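Local coordinates for small TOPRIM domain protein (Geobacillus stearothermophilus, PDB 2FCJ), which is of unknown function but consists largely of a Toprim domain, the fold shared by topoisomerases and primases, and so probably acts on nucleic acids, at residues L55-D60 / K65-F70. Residues are numbered along the deposited sequence; the frame is centred on the assembly and turned at random.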
ATOM      1  N   LEU A  55      -0.455  -4.434   0.515  1.00 19.35           N
ATOM      2  CA  LEU A  55       0.907  -3.967   0.277  1.00 20.40           C
ATOM      3  C   LEU A  55       1.023  -3.434  -1.149  1.00 19.02           C
ATOM      4  O   LEU A  55       0.757  -4.161  -2.118  1.00 19.70           O
ATOM      5  CB  LEU A  55       1.898  -5.121   0.464  1.00 19.48           C
ATOM      6  CG  LEU A  55       3.339  -4.780   0.111  1.00 18.97           C
ATOM      7  CD1 LEU A  55       3.960  -3.791   1.073  1.00 21.61           C
ATOM      8  CD2 LEU A  55       4.160  -6.054   0.045  1.00 20.27           C
ATOM      9  N   LEU A  56       1.448  -2.179  -1.267  1.00 20.41           N
ATOM     10  CA  LEU A  56       1.664  -1.517  -2.554  1.00 22.46           C
ATOM     11  C   LEU A  56       3.133  -1.128  -2.701  1.00 21.61           C
ATOM     12  O   LEU A  56       3.579  -0.170  -2.071  1.00 23.26           O
ATOM     13  CB  LEU A  56       0.774  -0.272  -2.668  1.00 22.50           C
ATOM     14  CG  LEU A  56       0.951   0.582  -3.936  1.00 25.40           C
ATOM     15  CD1 LEU A  56       0.589  -0.200  -5.196  1.00 27.68           C
ATOM     16  CD2 LEU A  56       0.167   1.885  -3.840  1.00 27.47           C
ATOM     17  N   ALA A  57       3.885  -1.901  -3.484  1.00 22.21           N
ATOM     18  CA  ALA A  57       5.321  -1.722  -3.594  1.00 21.60           C
ATOM     19  C   ALA A  57       5.666  -1.394  -5.033  1.00 22.82           C
ATOM     20  O   ALA A  57       4.918  -1.737  -5.952  1.00 23.99           O
ATOM     21  CB  ALA A  57       6.049  -2.997  -3.176  1.00 24.01           C
ATOM     22  N   ASP A  58       6.845  -0.827  -5.246  1.00 21.87           N
ATOM     23  CA  ASP A  58       7.304  -0.511  -6.581  1.00 22.19           C
ATOM     24  C   ASP A  58       7.473  -1.790  -7.381  1.00 24.51           C
ATOM     25  O   ASP A  58       7.892  -2.828  -6.860  1.00 24.78           O
ATOM     26  CB  ASP A  58       8.633   0.244  -6.511  1.00 23.03           C
ATOM     27  CG  ASP A  58       8.496   1.598  -5.840  1.00 22.80           C
ATOM     28  OD1 ASP A  58       7.428   2.232  -5.960  1.00 24.04           O
ATOM     29  OD2 ASP A  58       9.499   2.066  -5.259  1.00 26.06           O
ATOM     30  N   ALA A  59       7.189  -1.702  -8.676  1.00 29.13           N
ATOM     31  CA  ALA A  59       7.541  -2.768  -9.600  1.00 31.98           C
ATOM     32  C   ALA A  59       9.004  -2.605  -9.984  1.00 31.74           C
ATOM     33  O   ALA A  59       9.314  -2.131 -11.075  1.00 35.65           O
ATOM     34  CB  ALA A  59       6.658  -2.708 -10.833  1.00 33.30           C
ATOM     35  N   ASP A  60       9.884  -2.904  -9.032  1.00 28.33           N
ATOM     36  CA  ASP A  60      11.332  -2.927  -9.222  1.00 28.02           C
ATOM     37  C   ASP A  60      11.961  -3.853  -8.187  1.00 26.96           C
ATOM     38  O   ASP A  60      11.246  -4.568  -7.482  1.00 27.42           O
ATOM     39  CB  ASP A  60      11.945  -1.517  -9.169  1.00 28.48           C
ATOM     40  CG  ASP A  60      11.847  -0.859  -7.790  1.00 29.18           C
ATOM     41  OD1 ASP A  60      11.628  -1.554  -6.772  1.00 27.96           O
ATOM     42  OD2 ASP A  60      12.044   0.373  -7.726  1.00 25.64           O
ATOM     43  N   LYS A  65      11.804  -7.338  -3.294  1.00 23.32           N
ATOM     44  CA  LYS A  65      12.394  -7.794  -2.036  1.00 25.24           C
ATOM     45  C   LYS A  65      11.397  -7.667  -0.878  1.00 22.25           C
ATOM     46  O   LYS A  65      11.277  -8.548  -0.020  1.00 23.76           O
ATOM     47  CB  LYS A  65      13.645  -6.976  -1.716  1.00 28.59           C
ATOM     48  CG  LYS A  65      14.409  -7.441  -0.489  1.00 31.96           C
ATOM     49  CD  LYS A  65      15.875  -7.012  -0.559  1.00 34.99           C
ATOM     50  CE  LYS A  65      16.045  -5.570  -0.082  1.00 37.08           C
ATOM     51  NZ  LYS A  65      17.457  -5.270   0.316  1.00 37.62           N
ATOM     52  N   LEU A  66      10.723  -6.528  -0.821  1.00 22.20           N
ATOM     53  CA  LEU A  66       9.722  -6.300   0.195  1.00 21.03           C
ATOM     54  C   LEU A  66       8.542  -7.245   0.015  1.00 20.66           C
ATOM     55  O   LEU A  66       8.078  -7.850   0.968  1.00 22.11           O
ATOM     56  CB  LEU A  66       9.264  -4.849   0.128  1.00 23.65           C
ATOM     57  CG  LEU A  66       8.378  -4.370   1.271  1.00 23.41           C
ATOM     58  CD1 LEU A  66       9.119  -4.478   2.607  1.00 25.02           C
ATOM     59  CD2 LEU A  66       7.965  -2.926   1.021  1.00 25.06           C
ATOM     60  N   ARG A  67       8.124  -7.454  -1.223  1.00 21.62           N
ATOM     61  CA  ARG A  67       7.049  -8.419  -1.448  1.00 21.09           C
ATOM     62  C   ARG A  67       7.437  -9.813  -0.983  1.00 20.53           C
ATOM     63  O   ARG A  67       6.620 -10.529  -0.390  1.00 21.54           O
ATOM     64  CB  ARG A  67       6.639  -8.474  -2.911  1.00 20.58           C
ATOM     65  CG  ARG A  67       5.945  -7.227  -3.385  1.00 23.19           C
ATOM     66  CD  ARG A  67       5.259  -7.499  -4.690  1.00 21.66           C
ATOM     67  NE  ARG A  67       4.837  -6.259  -5.312  1.00 23.75           N
ATOM     68  CZ  ARG A  67       3.744  -5.590  -4.958  1.00 23.49           C
ATOM     69  NH1 ARG A  67       2.946  -6.068  -4.010  1.00 24.23           N
ATOM     70  NH2 ARG A  67       3.435  -4.456  -5.579  1.00 24.91           N
ATOM     71  N   ARG A  68       8.670 -10.218  -1.256  1.00 22.18           N
ATOM     72  CA  ARG A  68       9.125 -11.539  -0.874  1.00 20.88           C
ATOM     73  C   ARG A  68       9.122 -11.698   0.642  1.00 20.92           C
ATOM     74  O   ARG A  68       8.699 -12.732   1.168  1.00 21.39           O
ATOM     75  CB  ARG A  68      10.525 -11.791  -1.422  1.00 21.37           C
ATOM     76  CG  ARG A  68      10.970 -13.224  -1.188  1.00 22.26           C
ATOM     77  CD  ARG A  68      12.277 -13.518  -1.881  1.00 25.90           C
ATOM     78  NE  ARG A  68      13.241 -12.463  -1.612  1.00 25.48           N
ATOM     79  CZ  ARG A  68      14.294 -12.195  -2.374  1.00 25.60           C
ATOM     80  NH1 ARG A  68      14.555 -12.936  -3.445  1.00 27.59           N
ATOM     81  NH2 ARG A  68      15.107 -11.207  -2.039  1.00 28.16           N
ATOM     82  N   GLN A  69       9.563 -10.655   1.341  1.00 20.68           N
ATOM     83  CA  GLN A  69       9.548 -10.672   2.799  1.00 21.14           C
ATOM     84  C   GLN A  69       8.117 -10.823   3.307  1.00 20.84           C
ATOM     85  O   GLN A  69       7.849 -11.580   4.250  1.00 21.93           O
ATOM     86  CB  GLN A  69      10.169  -9.397   3.346  1.00 21.73           C
ATOM     87  CG  GLN A  69      10.349  -9.444   4.834  1.00 21.62           C
ATOM     88  CD  GLN A  69      10.827  -8.141   5.389  1.00 20.71           C
ATOM     89  OE1 GLN A  69      10.694  -7.088   4.754  1.00 23.22           O
ATOM     90  NE2 GLN A  69      11.376  -8.190   6.599  1.00 20.70           N
ATOM     91  N   PHE A  70       7.200 -10.073   2.707  1.00 20.69           N
ATOM     92  CA  PHE A  70       5.806 -10.147   3.114  1.00 21.18           C
ATOM     93  C   PHE A  70       5.194 -11.520   2.863  1.00 20.18           C
ATOM     94  O   PHE A  70       4.368 -11.981   3.642  1.00 20.42           O
ATOM     95  CB  PHE A  70       4.962  -9.051   2.449  1.00 22.43           C
ATOM     96  CG  PHE A  70       4.929  -7.753   3.226  1.00 22.52           C
ATOM     97  CD1 PHE A  70       6.070  -6.991   3.397  1.00 24.55           C
ATOM     98  CD2 PHE A  70       3.762  -7.311   3.827  1.00 22.84           C
ATOM     99  CE1 PHE A  70       6.039  -5.791   4.125  1.00 25.76           C
ATOM    100  CE2 PHE A  70       3.731  -6.117   4.547  1.00 23.83           C
ATOM    101  CZ  PHE A  70       4.872  -5.369   4.692  1.00 25.51           C
TER
HETATM  102  O   HOH W   1       3.634  -2.871  -8.111  1.00 24.79           O
HETATM  103  O   HOH W   2       7.022  -5.606  -6.965  1.00 28.05           O
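Ala57 and Arg67 are the nearest CA pair, 7.2 Å apart, where the end of strand 52-56 and the loop after it face helix 61-73. Both belong to the beta-alpha-beta unit of the Toprim fold whose second strand, 78-80, lies next to 52-56 in the parallel sheet. Asp60 is the N-cap of the helix, its OD1 accepting from Gly63 N. Leu55 points from the sheet into the buried interface. With its CG anti to the backbone N (chi1 174°), Leu55 CD2 lies over one face of the Phe70 ring, a CH-pi contact 4.0 Å from the centroid and off-centre toward CG. Leu55 CD1 meets Leu66 CD2 at 4.1 Å and nears the far end of the Phe70 ring at CZ. Ile9 and His79, on the strands flanking 52-56, touch both Leu55 and Phe70. Arg67 stretches from CG to NE past Leu55 and turns its guanidinium to the strand end, with Ala57 CB over one face, 3.8 Å from Arg67 NH2. At the edge, Arg67 NH1 makes a weak hydrogen bond of 3.5 Å to Leu55 O, while Arg67 NH2 donates to Leu80 O of strand 78-80, its stronger partner. Two waters join the same group to the loop: one accepts from NH2 and donates to Ala57 O; the other, in the guanidinium plane, accepts from Arg67 NE at 2.8 Å and donates to Asp58 O at 2.9 Å.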